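Local structure of glucose-6-phosphate isomerase (1ZZG) at residues Pro10-Ala15 and Pro229-Leu234; Arg28-Lys33 and Gln384-Gly389; Ala32-Pro37 and Trp43-Glu48; Arg108-Leu113 and Leu140-Ala145; Met248-Arg253 and Gln341-Glu346. The protein probably catalyses the reversible isomerisation of glucose 6-phosphate to fructose 6-phosphate, a step shared by glycolysis and gluconeogenesis. All blocks are in the same frame, centred on the assembly; numbering follows the deposited sequence.

Contact 1 (Pro10-Ala15 and Pro229-Leu234)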
# COMPACT_ATOMS: atom_id res chain seq x y z
N PRO A 10 -4.72 -1.45 30.64
CA PRO A 10 -4.94 -1.00 32.02
C PRO A 10 -3.71 -0.60 32.82
O PRO A 10 -3.81 0.23 33.73
CB PRO A 10 -5.69 -2.18 32.64
CG PRO A 10 -5.11 -3.35 31.91
CD PRO A 10 -5.11 -2.86 30.48
N GLY A 11 -2.56 -1.18 32.51
CA GLY A 11 -1.36 -0.85 33.26
C GLY A 11 -0.56 0.34 32.74
O GLY A 11 0.52 0.63 33.25
N PHE A 12 -1.09 1.05 31.75
CA PHE A 12 -0.38 2.19 31.17
C PHE A 12 -0.15 3.39 32.10
O PHE A 12 0.94 3.96 32.11
CB PHE A 12 -1.06 2.67 29.89
CG PHE A 12 -0.28 3.74 29.17
CD1 PHE A 12 0.98 3.46 28.64
CD2 PHE A 12 -0.78 5.02 29.06
CE1 PHE A 12 1.74 4.46 28.02
CE2 PHE A 12 -0.03 6.03 28.44
CZ PHE A 12 1.23 5.75 27.92
N PRO A 13 -1.17 3.80 32.86
CA PRO A 13 -0.98 4.95 33.76
C PRO A 13 0.18 4.72 34.74
O PRO A 13 0.91 5.65 35.06
CB PRO A 13 -2.34 5.06 34.46
CG PRO A 13 -3.29 4.59 33.39
CD PRO A 13 -2.58 3.36 32.86
N GLU A 14 0.34 3.48 35.19
CA GLU A 14 1.42 3.17 36.12
C GLU A 14 2.77 3.14 35.40
O GLU A 14 3.79 3.55 35.94
CB GLU A 14 1.15 1.82 36.80
CG GLU A 14 2.22 1.34 37.78
CD GLU A 14 3.48 0.85 37.11
OE1 GLU A 14 3.39 0.37 35.96
OE2 GLU A 14 4.57 0.92 37.73
N ALA A 15 2.75 2.66 34.17
CA ALA A 15 3.96 2.56 33.38
C ALA A 15 4.47 3.94 32.99
O ALA A 15 5.67 4.19 32.97
CB ALA A 15 3.70 1.72 32.15
N PRO A 229 2.90 12.80 22.34
CA PRO A 229 4.03 12.18 21.64
C PRO A 229 4.96 11.37 22.56
O PRO A 229 5.51 10.36 22.13
CB PRO A 229 4.75 13.38 21.01
CG PRO A 229 3.64 14.35 20.79
CD PRO A 229 2.85 14.25 22.07
N LEU A 230 5.13 11.80 23.81
CA LEU A 230 5.97 11.05 24.75
C LEU A 230 5.22 9.80 25.21
O LEU A 230 5.84 8.78 25.52
CB LEU A 230 6.34 11.90 25.97
CG LEU A 230 7.51 12.87 25.80
CD1 LEU A 230 7.65 13.69 27.07
CD2 LEU A 230 8.79 12.10 25.51
N LYS A 231 3.90 9.88 25.26
CA LYS A 231 3.08 8.75 25.67
C LYS A 231 3.12 7.61 24.66
O LYS A 231 3.31 6.45 25.02
CB LYS A 231 1.63 9.17 25.90
CG LYS A 231 1.41 10.02 27.12
CD LYS A 231 -0.08 10.21 27.37
CE LYS A 231 -0.34 11.09 28.57
NZ LYS A 231 -1.79 11.13 28.89
N THR A 232 2.92 7.94 23.38
CA THR A 232 2.95 6.91 22.34
C THR A 232 4.37 6.41 22.13
O THR A 232 4.59 5.26 21.76
CB THR A 232 2.33 7.41 21.00
OG1 THR A 232 3.03 8.56 20.53
CG2 THR A 232 0.85 7.75 21.20
N ALA A 233 5.35 7.29 22.38
CA ALA A 233 6.75 6.88 22.25
C ALA A 233 6.96 5.78 23.29
O ALA A 233 7.60 4.76 23.02
CB ALA A 233 7.66 8.06 22.54
N LEU A 234 6.42 5.99 24.49
CA LEU A 234 6.54 5.01 25.56
C LEU A 234 5.90 3.69 25.13
O LEU A 234 6.48 2.62 25.30
CB LEU A 234 5.87 5.51 26.84
CG LEU A 234 5.88 4.51 28.01
CD1 LEU A 234 7.32 4.22 28.42
CD2 LEU A 234 5.08 5.07 29.18

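Contact 2 (Arg28-Lys33 and Gln384-Gly389)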
# COMPACT_ATOMS: atom_id res chain seq x y z
N ARG A 28 14.74 15.83 26.87
CA ARG A 28 15.81 16.80 27.11
C ARG A 28 16.96 16.57 26.12
O ARG A 28 17.47 17.51 25.51
CB ARG A 28 16.34 16.66 28.55
CG ARG A 28 17.35 17.74 28.96
CD ARG A 28 18.25 17.27 30.11
NE ARG A 28 19.09 16.14 29.70
CZ ARG A 28 20.09 16.22 28.84
NH1 ARG A 28 20.41 17.38 28.27
NH2 ARG A 28 20.77 15.13 28.50
N ARG A 29 17.37 15.31 25.96
CA ARG A 29 18.45 14.98 25.04
C ARG A 29 18.16 15.46 23.63
O ARG A 29 19.05 15.95 22.93
CB ARG A 29 18.71 13.47 25.01
CG ARG A 29 19.33 12.92 26.28
CD ARG A 29 19.68 11.45 26.12
NE ARG A 29 20.31 10.92 27.33
CZ ARG A 29 20.88 9.73 27.42
NH1 ARG A 29 20.92 8.92 26.36
NH2 ARG A 29 21.44 9.34 28.56
N LEU A 30 16.91 15.29 23.20
CA LEU A 30 16.52 15.71 21.85
C LEU A 30 16.57 17.23 21.71
O LEU A 30 17.15 17.76 20.76
CB LEU A 30 15.11 15.21 21.53
CG LEU A 30 14.54 15.63 20.17
CD1 LEU A 30 15.35 15.01 19.03
CD2 LEU A 30 13.08 15.20 20.08
N LEU A 31 15.95 17.93 22.66
CA LEU A 31 15.92 19.39 22.62
C LEU A 31 17.30 20.01 22.77
O LEU A 31 17.56 21.09 22.23
CB LEU A 31 14.97 19.94 23.70
CG LEU A 31 13.48 19.59 23.53
CD1 LEU A 31 12.67 20.17 24.68
CD2 LEU A 31 12.97 20.14 22.20
N ALA A 32 18.20 19.34 23.49
CA ALA A 32 19.55 19.86 23.68
C ALA A 32 20.30 19.88 22.35
O ALA A 32 21.23 20.66 22.17
CB ALA A 32 20.32 19.01 24.69
N LYS A 33 19.88 19.03 21.42
CA LYS A 33 20.54 18.93 20.11
C LYS A 33 20.17 20.04 19.13
O LYS A 33 20.83 20.19 18.10
CB LYS A 33 20.24 17.57 19.47
CG LYS A 33 20.87 16.39 20.18
CD LYS A 33 20.42 15.07 19.54
CE LYS A 33 21.10 13.89 20.20
NZ LYS A 33 20.68 12.59 19.62
N GLN A 384 7.21 11.55 18.05
CA GLN A 384 7.23 10.21 18.63
C GLN A 384 8.49 9.50 18.17
O GLN A 384 9.21 8.92 18.97
CB GLN A 384 6.01 9.42 18.16
CG GLN A 384 6.11 7.92 18.36
CD GLN A 384 4.91 7.19 17.80
OE1 GLN A 384 3.79 7.36 18.29
NE2 GLN A 384 5.13 6.39 16.76
N THR A 385 8.74 9.56 16.87
CA THR A 385 9.91 8.92 16.28
C THR A 385 11.22 9.51 16.79
O THR A 385 12.16 8.76 17.10
CB THR A 385 9.85 9.01 14.75
OG1 THR A 385 8.63 8.41 14.28
CG2 THR A 385 11.03 8.30 14.12
N ALA A 386 11.30 10.83 16.89
CA ALA A 386 12.53 11.47 17.38
C ALA A 386 12.77 11.08 18.84
O ALA A 386 13.91 10.79 19.23
CB ALA A 386 12.44 12.99 17.23
N PHE A 387 11.72 11.06 19.65
CA PHE A 387 11.87 10.66 21.05
C PHE A 387 12.39 9.22 21.14
O PHE A 387 13.27 8.91 21.95
CB PHE A 387 10.53 10.77 21.81
CG PHE A 387 10.08 12.20 22.08
CD1 PHE A 387 11.00 13.16 22.51
CD2 PHE A 387 8.74 12.55 21.95
CE1 PHE A 387 10.58 14.47 22.80
CE2 PHE A 387 8.31 13.85 22.24
CZ PHE A 387 9.23 14.82 22.67
N LEU A 388 11.83 8.35 20.30
CA LEU A 388 12.26 6.95 20.27
C LEU A 388 13.73 6.85 19.86
O LEU A 388 14.43 5.92 20.27
CB LEU A 388 11.38 6.15 19.31
CG LEU A 388 10.03 5.75 19.89
CD1 LEU A 388 9.14 5.13 18.82
CD2 LEU A 388 10.27 4.77 21.04
N GLY A 389 14.20 7.79 19.06
CA GLY A 389 15.59 7.77 18.65
C GLY A 389 16.48 7.88 19.88
O GLY A 389 17.55 7.27 19.95

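Contact 3 (Ala32-Pro37 and Trp43-Glu48)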
# COMPACT_ATOMS: atom_id res chain seq x y z
N ALA A 32 18.20 19.34 23.49
CA ALA A 32 19.55 19.86 23.68
C ALA A 32 20.30 19.88 22.35
O ALA A 32 21.23 20.66 22.17
CB ALA A 32 20.32 19.01 24.69
N LYS A 33 19.88 19.03 21.42
CA LYS A 33 20.54 18.93 20.11
C LYS A 33 20.17 20.04 19.13
O LYS A 33 20.83 20.19 18.10
CB LYS A 33 20.24 17.57 19.47
CG LYS A 33 20.87 16.39 20.18
CD LYS A 33 20.42 15.07 19.54
CE LYS A 33 21.10 13.89 20.20
NZ LYS A 33 20.68 12.59 19.62
N ARG A 34 19.13 20.81 19.45
CA ARG A 34 18.69 21.90 18.57
C ARG A 34 19.72 23.02 18.52
O ARG A 34 20.51 23.20 19.44
CB ARG A 34 17.35 22.45 19.04
CG ARG A 34 16.22 21.43 19.05
CD ARG A 34 14.90 22.08 19.40
NE ARG A 34 14.58 23.17 18.48
CZ ARG A 34 13.45 23.87 18.53
NH1 ARG A 34 12.53 23.61 19.45
NH2 ARG A 34 13.25 24.85 17.65
N GLY A 35 19.70 23.78 17.43
CA GLY A 35 20.65 24.88 17.28
C GLY A 35 21.95 24.40 16.66
O GLY A 35 22.47 25.02 15.73
N GLU A 36 22.47 23.29 17.18
CA GLU A 36 23.71 22.71 16.68
C GLU A 36 23.57 22.32 15.22
O GLU A 36 22.76 21.46 14.87
CB GLU A 36 24.08 21.46 17.49
CG GLU A 36 24.96 21.73 18.69
CD GLU A 36 26.33 22.25 18.29
OE1 GLU A 36 27.05 21.52 17.58
OE2 GLU A 36 26.68 23.38 18.69
N PRO A 37 24.34 22.97 14.33
CA PRO A 37 24.27 22.66 12.90
C PRO A 37 24.41 21.17 12.64
O PRO A 37 25.22 20.49 13.28
CB PRO A 37 25.43 23.47 12.32
CG PRO A 37 25.45 24.68 13.21
CD PRO A 37 25.29 24.07 14.59
N TRP A 43 12.65 19.98 11.08
CA TRP A 43 11.24 19.66 10.93
C TRP A 43 10.39 20.21 12.08
O TRP A 43 9.17 20.29 11.98
CB TRP A 43 11.03 18.15 10.82
CG TRP A 43 11.74 17.36 11.87
CD1 TRP A 43 13.00 16.84 11.79
CD2 TRP A 43 11.25 17.04 13.17
NE1 TRP A 43 13.32 16.21 12.97
CE2 TRP A 43 12.26 16.31 13.83
CE3 TRP A 43 10.04 17.28 13.84
CZ2 TRP A 43 12.11 15.84 15.14
CZ3 TRP A 43 9.89 16.80 15.14
CH2 TRP A 43 10.92 16.09 15.77
N MET A 44 11.04 20.58 13.18
CA MET A 44 10.31 21.14 14.32
C MET A 44 9.91 22.58 14.00
O MET A 44 8.91 23.08 14.52
CB MET A 44 11.19 21.15 15.57
CG MET A 44 11.71 19.80 16.02
SD MET A 44 12.84 19.99 17.43
CE MET A 44 13.23 18.29 17.78
N ASP A 45 10.68 23.23 13.14
CA ASP A 45 10.45 24.63 12.80
C ASP A 45 9.58 24.90 11.58
O ASP A 45 9.08 26.02 11.42
CB ASP A 45 11.80 25.32 12.64
CG ASP A 45 12.74 25.03 13.80
OD1 ASP A 45 12.39 25.37 14.95
OD2 ASP A 45 13.82 24.44 13.56
N LEU A 46 9.39 23.90 10.73
CA LEU A 46 8.56 24.08 9.54
C LEU A 46 7.17 24.66 9.82
O LEU A 46 6.67 25.46 9.04
CB LEU A 46 8.42 22.75 8.79
CG LEU A 46 9.70 22.20 8.15
CD1 LEU A 46 9.41 20.83 7.55
CD2 LEU A 46 10.20 23.16 7.08
N PRO A 47 6.53 24.26 10.93
CA PRO A 47 5.19 24.79 11.23
C PRO A 47 5.19 26.30 11.49
O PRO A 47 4.15 26.95 11.38
CB PRO A 47 4.76 24.00 12.46
CG PRO A 47 5.55 22.71 12.35
CD PRO A 47 6.90 23.21 11.90
N GLU A 48 6.35 26.85 11.84
CA GLU A 48 6.44 28.28 12.13
C GLU A 48 6.93 29.12 10.96
O GLU A 48 7.19 30.31 11.11
CB GLU A 48 7.32 28.50 13.36
CG GLU A 48 6.71 27.96 14.65
CD GLU A 48 5.57 28.82 15.19
OE1 GLU A 48 5.02 29.65 14.44
OE2 GLU A 48 5.22 28.66 16.38

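Contact 4 (Arg108-Leu113 and Leu140-Ala145)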
# COMPACT_ATOMS: atom_id res chain seq x y z
N ARG A 108 3.17 5.81 -20.81
CA ARG A 108 1.73 6.03 -20.85
C ARG A 108 1.45 7.50 -20.56
O ARG A 108 0.63 8.13 -21.24
CB ARG A 108 1.03 5.16 -19.80
CG ARG A 108 -0.47 5.02 -19.96
CD ARG A 108 -1.05 4.20 -18.81
NE ARG A 108 -2.43 3.79 -19.04
CZ ARG A 108 -2.80 2.81 -19.86
NH1 ARG A 108 -1.89 2.13 -20.55
NH2 ARG A 108 -4.09 2.51 -19.99
N LEU A 109 2.12 8.04 -19.55
CA LEU A 109 1.96 9.44 -19.18
C LEU A 109 2.43 10.35 -20.32
O LEU A 109 1.75 11.31 -20.66
CB LEU A 109 2.76 9.76 -17.92
CG LEU A 109 2.26 9.18 -16.59
CD1 LEU A 109 3.21 9.57 -15.47
CD2 LEU A 109 0.86 9.69 -16.30
N LEU A 110 3.57 10.03 -20.90
CA LEU A 110 4.09 10.85 -22.00
C LEU A 110 3.13 10.88 -23.19
O LEU A 110 3.06 11.87 -23.92
CB LEU A 110 5.45 10.31 -22.48
CG LEU A 110 6.58 10.37 -21.45
CD1 LEU A 110 7.84 9.78 -22.04
CD2 LEU A 110 6.81 11.81 -21.02
N ARG A 111 2.37 9.80 -23.35
CA ARG A 111 1.42 9.69 -24.45
C ARG A 111 0.00 10.16 -24.15
O ARG A 111 -0.78 10.38 -25.08
CB ARG A 111 1.39 8.24 -24.94
CG ARG A 111 2.68 7.81 -25.61
CD ARG A 111 2.77 6.30 -25.76
NE ARG A 111 3.99 5.93 -26.48
CZ ARG A 111 4.48 4.70 -26.56
NH1 ARG A 111 3.87 3.70 -25.96
NH2 ARG A 111 5.60 4.49 -27.23
N THR A 112 -0.34 10.34 -22.88
CA THR A 112 -1.70 10.78 -22.54
C THR A 112 -1.82 12.19 -21.96
O THR A 112 -2.89 12.79 -22.01
CB THR A 112 -2.37 9.78 -21.57
OG1 THR A 112 -1.56 9.62 -20.40
CG2 THR A 112 -2.57 8.43 -22.24
N LEU A 113 -0.73 12.72 -21.40
CA LEU A 113 -0.78 14.05 -20.83
C LEU A 113 -0.61 15.14 -21.89
O LEU A 113 0.11 14.96 -22.86
CB LEU A 113 0.33 14.23 -19.77
CG LEU A 113 0.31 13.39 -18.49
CD1 LEU A 113 1.53 13.74 -17.65
CD2 LEU A 113 -0.97 13.66 -17.71
N LEU A 140 12.22 16.06 -19.38
CA LEU A 140 12.82 17.26 -19.94
C LEU A 140 12.76 17.23 -21.46
O LEU A 140 12.35 18.20 -22.09
CB LEU A 140 14.26 17.38 -19.47
CG LEU A 140 14.51 18.37 -18.33
CD1 LEU A 140 15.97 18.35 -17.93
CD2 LEU A 140 14.10 19.77 -18.77
N LYS A 141 13.14 16.10 -22.05
CA LYS A 141 13.11 15.91 -23.50
C LYS A 141 11.69 16.16 -24.01
O LYS A 141 11.47 16.87 -25.00
CB LYS A 141 13.56 14.48 -23.84
CG LYS A 141 13.56 14.13 -25.33
CD LYS A 141 13.78 12.64 -25.56
CE LYS A 141 13.66 12.26 -27.04
NZ LYS A 141 14.66 12.94 -27.90
N TRP A 142 10.73 15.59 -23.30
CA TRP A 142 9.31 15.69 -23.63
C TRP A 142 8.84 17.14 -23.59
O TRP A 142 8.21 17.63 -24.53
CB TRP A 142 8.52 14.84 -22.63
CG TRP A 142 7.05 14.72 -22.87
CD1 TRP A 142 6.43 13.98 -23.84
CD2 TRP A 142 6.02 15.30 -22.08
NE1 TRP A 142 5.07 14.05 -23.68
CE2 TRP A 142 4.78 14.86 -22.61
CE3 TRP A 142 6.01 16.15 -20.97
CZ2 TRP A 142 3.55 15.24 -22.07
CZ3 TRP A 142 4.78 16.53 -20.42
CH2 TRP A 142 3.57 16.07 -20.98
N LEU A 143 9.18 17.84 -22.51
CA LEU A 143 8.78 19.23 -22.36
C LEU A 143 9.33 20.13 -23.46
O LEU A 143 8.59 20.91 -24.06
CB LEU A 143 9.24 19.76 -21.00
CG LEU A 143 8.55 19.18 -19.77
CD1 LEU A 143 9.16 19.80 -18.51
CD2 LEU A 143 7.05 19.46 -19.83
N LYS A 144 10.63 20.02 -23.72
CA LYS A 144 11.26 20.82 -24.75
C LYS A 144 10.68 20.57 -26.14
O LYS A 144 10.43 21.52 -26.89
CB LYS A 144 12.77 20.56 -24.76
CG LYS A 144 13.49 21.05 -23.51
CD LYS A 144 14.98 20.80 -23.60
CE LYS A 144 15.72 21.38 -22.41
NZ LYS A 144 17.17 21.12 -22.50
N ALA A 145 10.44 19.31 -26.47
CA ALA A 145 9.92 18.94 -27.79
C ALA A 145 8.50 19.43 -28.09
O ALA A 145 8.18 19.75 -29.23
CB ALA A 145 9.99 17.43 -27.98

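Contact 5 (Met248-Arg253 and Gln341-Glu346)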
# COMPACT_ATOMS: atom_id res chain seq x y z
N MET A 248 -2.64 1.13 11.56
CA MET A 248 -3.89 0.97 10.81
C MET A 248 -4.79 2.21 10.83
O MET A 248 -5.23 2.65 11.89
CB MET A 248 -4.64 -0.24 11.38
CG MET A 248 -5.89 -0.65 10.63
SD MET A 248 -6.51 -2.21 11.35
CE MET A 248 -7.93 -2.53 10.32
N VAL A 249 -5.08 2.74 9.65
CA VAL A 249 -5.90 3.94 9.54
C VAL A 249 -7.29 3.68 8.97
O VAL A 249 -7.43 3.13 7.88
CB VAL A 249 -5.21 5.00 8.65
CG1 VAL A 249 -6.04 6.27 8.60
CG2 VAL A 249 -3.82 5.29 9.19
N TYR A 250 -8.32 4.08 9.71
CA TYR A 250 -9.70 3.90 9.28
C TYR A 250 -10.19 5.08 8.45
O TYR A 250 -11.02 5.87 8.91
CB TYR A 250 -10.62 3.69 10.48
CG TYR A 250 -10.76 2.24 10.83
CD1 TYR A 250 -9.74 1.55 11.48
CD2 TYR A 250 -11.89 1.51 10.41
CE1 TYR A 250 -9.83 0.18 11.71
CE2 TYR A 250 -11.98 0.14 10.64
CZ TYR A 250 -10.95 -0.52 11.28
OH TYR A 250 -11.03 -1.88 11.47
N SER A 251 -9.68 5.17 7.23
CA SER A 251 -10.04 6.22 6.30
C SER A 251 -9.49 5.87 4.93
O SER A 251 -8.43 5.25 4.82
CB SER A 251 -9.45 7.56 6.76
OG SER A 251 -9.67 8.58 5.79
N GLU A 252 -10.21 6.25 3.88
CA GLU A 252 -9.75 5.99 2.53
C GLU A 252 -9.01 7.25 2.05
O GLU A 252 -8.04 7.17 1.30
CB GLU A 252 -10.92 5.66 1.60
CG GLU A 252 -10.54 5.42 0.14
CD GLU A 252 -9.66 4.19 -0.09
OE1 GLU A 252 -9.51 3.35 0.83
OE2 GLU A 252 -9.13 4.05 -1.21
N ARG A 253 -9.48 8.41 2.50
CA ARG A 253 -8.83 9.67 2.12
C ARG A 253 -7.37 9.64 2.59
O ARG A 253 -6.48 10.21 1.94
CB ARG A 253 -9.56 10.86 2.77
CG ARG A 253 -10.98 11.06 2.26
CD ARG A 253 -11.66 12.15 3.06
NE ARG A 253 -10.92 13.40 2.96
CZ ARG A 253 -11.02 14.40 3.84
NH1 ARG A 253 -11.82 14.28 4.89
NH2 ARG A 253 -10.31 15.51 3.65
N GLN A 341 -21.24 6.37 10.00
CA GLN A 341 -21.71 5.63 11.17
C GLN A 341 -21.21 4.19 11.08
O GLN A 341 -20.79 3.60 12.08
CB GLN A 341 -23.24 5.65 11.21
CG GLN A 341 -23.84 5.17 12.52
CD GLN A 341 -25.36 5.19 12.48
OE1 GLN A 341 -25.97 5.85 11.64
NE2 GLN A 341 -25.98 4.46 13.41
N LEU A 342 -21.25 3.63 9.87
CA LEU A 342 -20.78 2.26 9.65
C LEU A 342 -19.27 2.20 9.87
O LEU A 342 -18.76 1.34 10.59
CB LEU A 342 -21.11 1.80 8.23
CG LEU A 342 -20.61 0.40 7.85
CD1 LEU A 342 -21.08 -0.62 8.89
CD2 LEU A 342 -21.12 0.03 6.47
N LEU A 343 -18.56 3.12 9.24
CA LEU A 343 -17.11 3.21 9.34
C LEU A 343 -16.69 3.22 10.81
O LEU A 343 -15.85 2.43 11.24
CB LEU A 343 -16.62 4.48 8.63
CG LEU A 343 -15.15 4.93 8.74
CD1 LEU A 343 -14.22 3.76 8.46
CD2 LEU A 343 -14.90 6.08 7.75
N LYS A 344 -17.30 4.12 11.58
CA LYS A 344 -17.00 4.27 13.00
C LYS A 344 -17.29 2.99 13.77
O LYS A 344 -16.49 2.56 14.60
CB LYS A 344 -17.86 5.40 13.61
CG LYS A 344 -17.11 6.36 14.54
CD LYS A 344 -16.00 5.69 15.31
CE LYS A 344 -15.30 6.68 16.23
NZ LYS A 344 -15.92 6.73 17.58
N ALA A 345 -18.44 2.39 13.49
CA ALA A 345 -18.82 1.15 14.16
C ALA A 345 -17.79 0.06 13.90
O ALA A 345 -17.40 -0.67 14.82
CB ALA A 345 -20.19 0.71 13.68
N GLU A 346 -17.34 -0.07 12.65
CA GLU A 346 -16.36 -1.10 12.32
C GLU A 346 -15.01 -0.84 12.99
O GLU A 346 -14.32 -1.78 13.39
CB GLU A 346 -16.16 -1.19 10.81
CG GLU A 346 -17.41 -1.59 10.04
CD GLU A 346 -17.08 -2.10 8.66
OE1 GLU A 346 -16.56 -3.23 8.55
OE2 GLU A 346 -17.32 -1.36 7.68

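Contact 1 (Pro10-Ala15 and Pro229-Leu234)
K231 is the first residue of the helical segment P229-L234 to meet F12, whose phenyl group reaches over from the short helix that starts after G11 at its N-cap. CZ of F12 lies 3.6 Å from O of K231 and 4.0 Å from CB of K231, so the end of the ring meets the root of the lysine and its backbone. Beyond CG the lysine chain is extended and runs roughly perpendicular to the F12 side chain, carrying NZ past the aromatic group to a hydrogen bond with O of E225. T232 points away from F12, and its OG1 instead bonds with H380 of helix 371-391. One turn on from K231 comes L234, which is directed at the other helix. Its chi1 of 177° leaves CG trans to the backbone N, an orientation that lets CD2 touch both the ring and the backbone of helix 12-18: CD2 of L234 is 3.6 Å from CE1 of F12 and 3.9 Å from O of A15. That carbonyl has a polar partner of its own in ND1 of H19. Since no hydrogen bond or ion pair joins P10-A15 to P229-L234, their cohesion comes from van der Waals contact and the exclusion of water around F12 and L234, the lysine side chain adding its CB while its backbone carbonyl also lies against the ring.

Contact 2 (Arg28-Lys33 and Gln384-Gly389)
A chi1 of 177° sets CG of L30 opposite its backbone nitrogen and sends the isobutyl group straight at the facing helix, while in F387 a chi1 of -72° places CG beside the backbone nitrogen and swings the phenyl ring across the path of the leucine. The two side chains cross at about a right angle. CD2 of L30 does most of the touching: it is 3.7 Å from CB of A386 and 3.8 Å from CE1 of F387, approaching the ring obliquely. The second branch backs onto the same alanine, with CD1 of L30 4.0 Å from CB of A386. This is a helix-helix contact between helix 20-32, near the start of the chain, and the long helix 371-391 near the other end, and the small side chain of A386 is consistent with the close approach, the CA atoms of L30 and F387 being 6.9 Å apart. No hydrogen bond crosses between the two segments. F387 also meets the ring of W383, their planes inclined by about 35°, and its side chain touches P229 and L230 of helix 228-238. At the end of segment R28-K33 the character changes from apolar to ionic, NZ of K33 forming a salt bridge with E390, just beyond G389.

Contact 3 (Ala32-Pro37 and Trp43-Glu48)
R34 lies over M44 and reaches on to D45, so its side chain meets a thioether with one surface and a carboxylate with its tip. The arginine chain leaves the backbone toward the segment W43-E48 and then bends at chi3 (57°), which turns the guanidinium group across the methionine. SD of M44 sits over one face of that flat group, 3.8 Å from NE of R34, and comes closer still to the methylene before it, 3.5 Å from CD of R34. M44 can place its sulfur there because its chain is extended beyond CG, and the two side chains cross at a slant. The salt bridge is made by one atom from each partner: NH2 of R34 is 2.9 Å from OD1 of D45, whereas OD2 of D45 stays 4.1 Å from NH2. The guanidinium and carboxylate planes are inclined by 47°, so the pair is not the flat, two-pronged kind. Beneath this exposed layer, M44 is buried. Its CG lies 3.6 Å above the ring plane of W43, toward the rim, and its side chain also touches W383 of helix 371-391. W43 in turn stacks on F188. Both segments belong to the irregular connection between helices 20-32 and 52-61, which doubles back here on itself. The chemistry is thus layered: a single-point ion pair at the surface, probably weakened by water, whose arginine roofs a polarisable sulfur at the margin of the apolar interior.

Contact 4 (Arg108-Leu113 and Leu140-Ala145)
W142 projects from helix 130-147 against L110 and L113 at the C-terminal end of helix 103-112. A chi1 of -175° turns CG away from the backbone N of W142 and points the indole at the other helix. At the root, CB of W142 is 3.8 Å from CD2 of L110. The same methyl then lies over the five-membered ring, 3.5 Å from CG of W142 and close to the ring normal (14° off it), a CH-pi contact. Farther out, NE1 of W142 donates a hydrogen bond to O of L110 at 3.0 Å. The acceptor is met in its carbonyl plane, on a lone pair, but the oxygen is tilted 31° out of the indole plane and the bond is bent. L110 therefore holds the tryptophan twice, through a methyl on the face and a carbonyl at the nitrogen, which should restrict rotation of the ring. On the six-membered ring, CZ2 of W142 has O of L113 at 3.5 Å, at the ring edge and in its plane, and CH2 of W142 finally reaches CB of L113 at 3.9 Å. Outward of this contact, R111 forms a salt bridge with E318 of the second subunit. The two helices flank strand 118-124 in the chain, and L113 and W142 both touch T118 on it: neighbouring helices of successive beta-alpha-beta crossovers packed on a parallel sheet, as in the alpha/beta SIS domains of this family.

Contact 5 (Met248-Arg253 and Gln341-Glu346)
An inverse gamma turn centred on Y250 ends strand 244-249 and presents its tyrosine to L343 and E346 of helix 339-356. The weak turn bond runs from N of S251 to O of V249, 3.1 Å apart. Y250 and L343 lie side by side along the helix surface, their ends pointing opposite ways. CD1 of L343 meets the ring at its edge, in the ring plane, 3.8 Å from CD2 of Y250. The forked end of L343 also closes over the turn: CD1 of L343 is 3.9 Å and CD2 of L343 4.1 Å from O of Y250. That carbonyl oxygen is buried without a polar partner in the model, covered by methyl groups. One helical turn on, CE2 of Y250 packs 4.0 Å from the carbonyl carbon of E346. The hydroxyl passes the backbone there without bonding to it, OH of Y250 being 3.8 Å from O of E346; its hydrogen bonds go to Q292 and T350. Q292 also binds OE1 of E346, so one amide ties together the polar ends of both residues. E131 of the second subunit brings a like charge close to E346, which may raise the proton affinity of one of them. Strand 244-249 runs between strands 306-313 and 278-287 in the mixed sheet; helix 339-356 packs against the exit of this inner strand, and just past Y250 the chain meets the second subunit, where E102 bonds with S251, E252 and R253.

In the fold
Contacts 1, 2 and 3 form a continuous group. Contacts 1 and 2, with centres about 17 Å apart, join through helices 228-238 and 371-391, where OG1 of T232 is 2.7 Å from OE1 of Q384, a probable hydrogen bond. Contact 3 continues from the same helix 20-32 as contact 2, its centre about 11 Å away; CZ2 of W43 lies 3.5 Å from CB of A386. Contact 4, about 52 Å from contact 1 between centres, lies between helices packed on the parallel sheet, on the opposite side of the chain's centre. Contacts 4 and 5, centres about 39 Å apart, both touch the second subunit. All five lie away from the predicted catalytic residues E267 and K406.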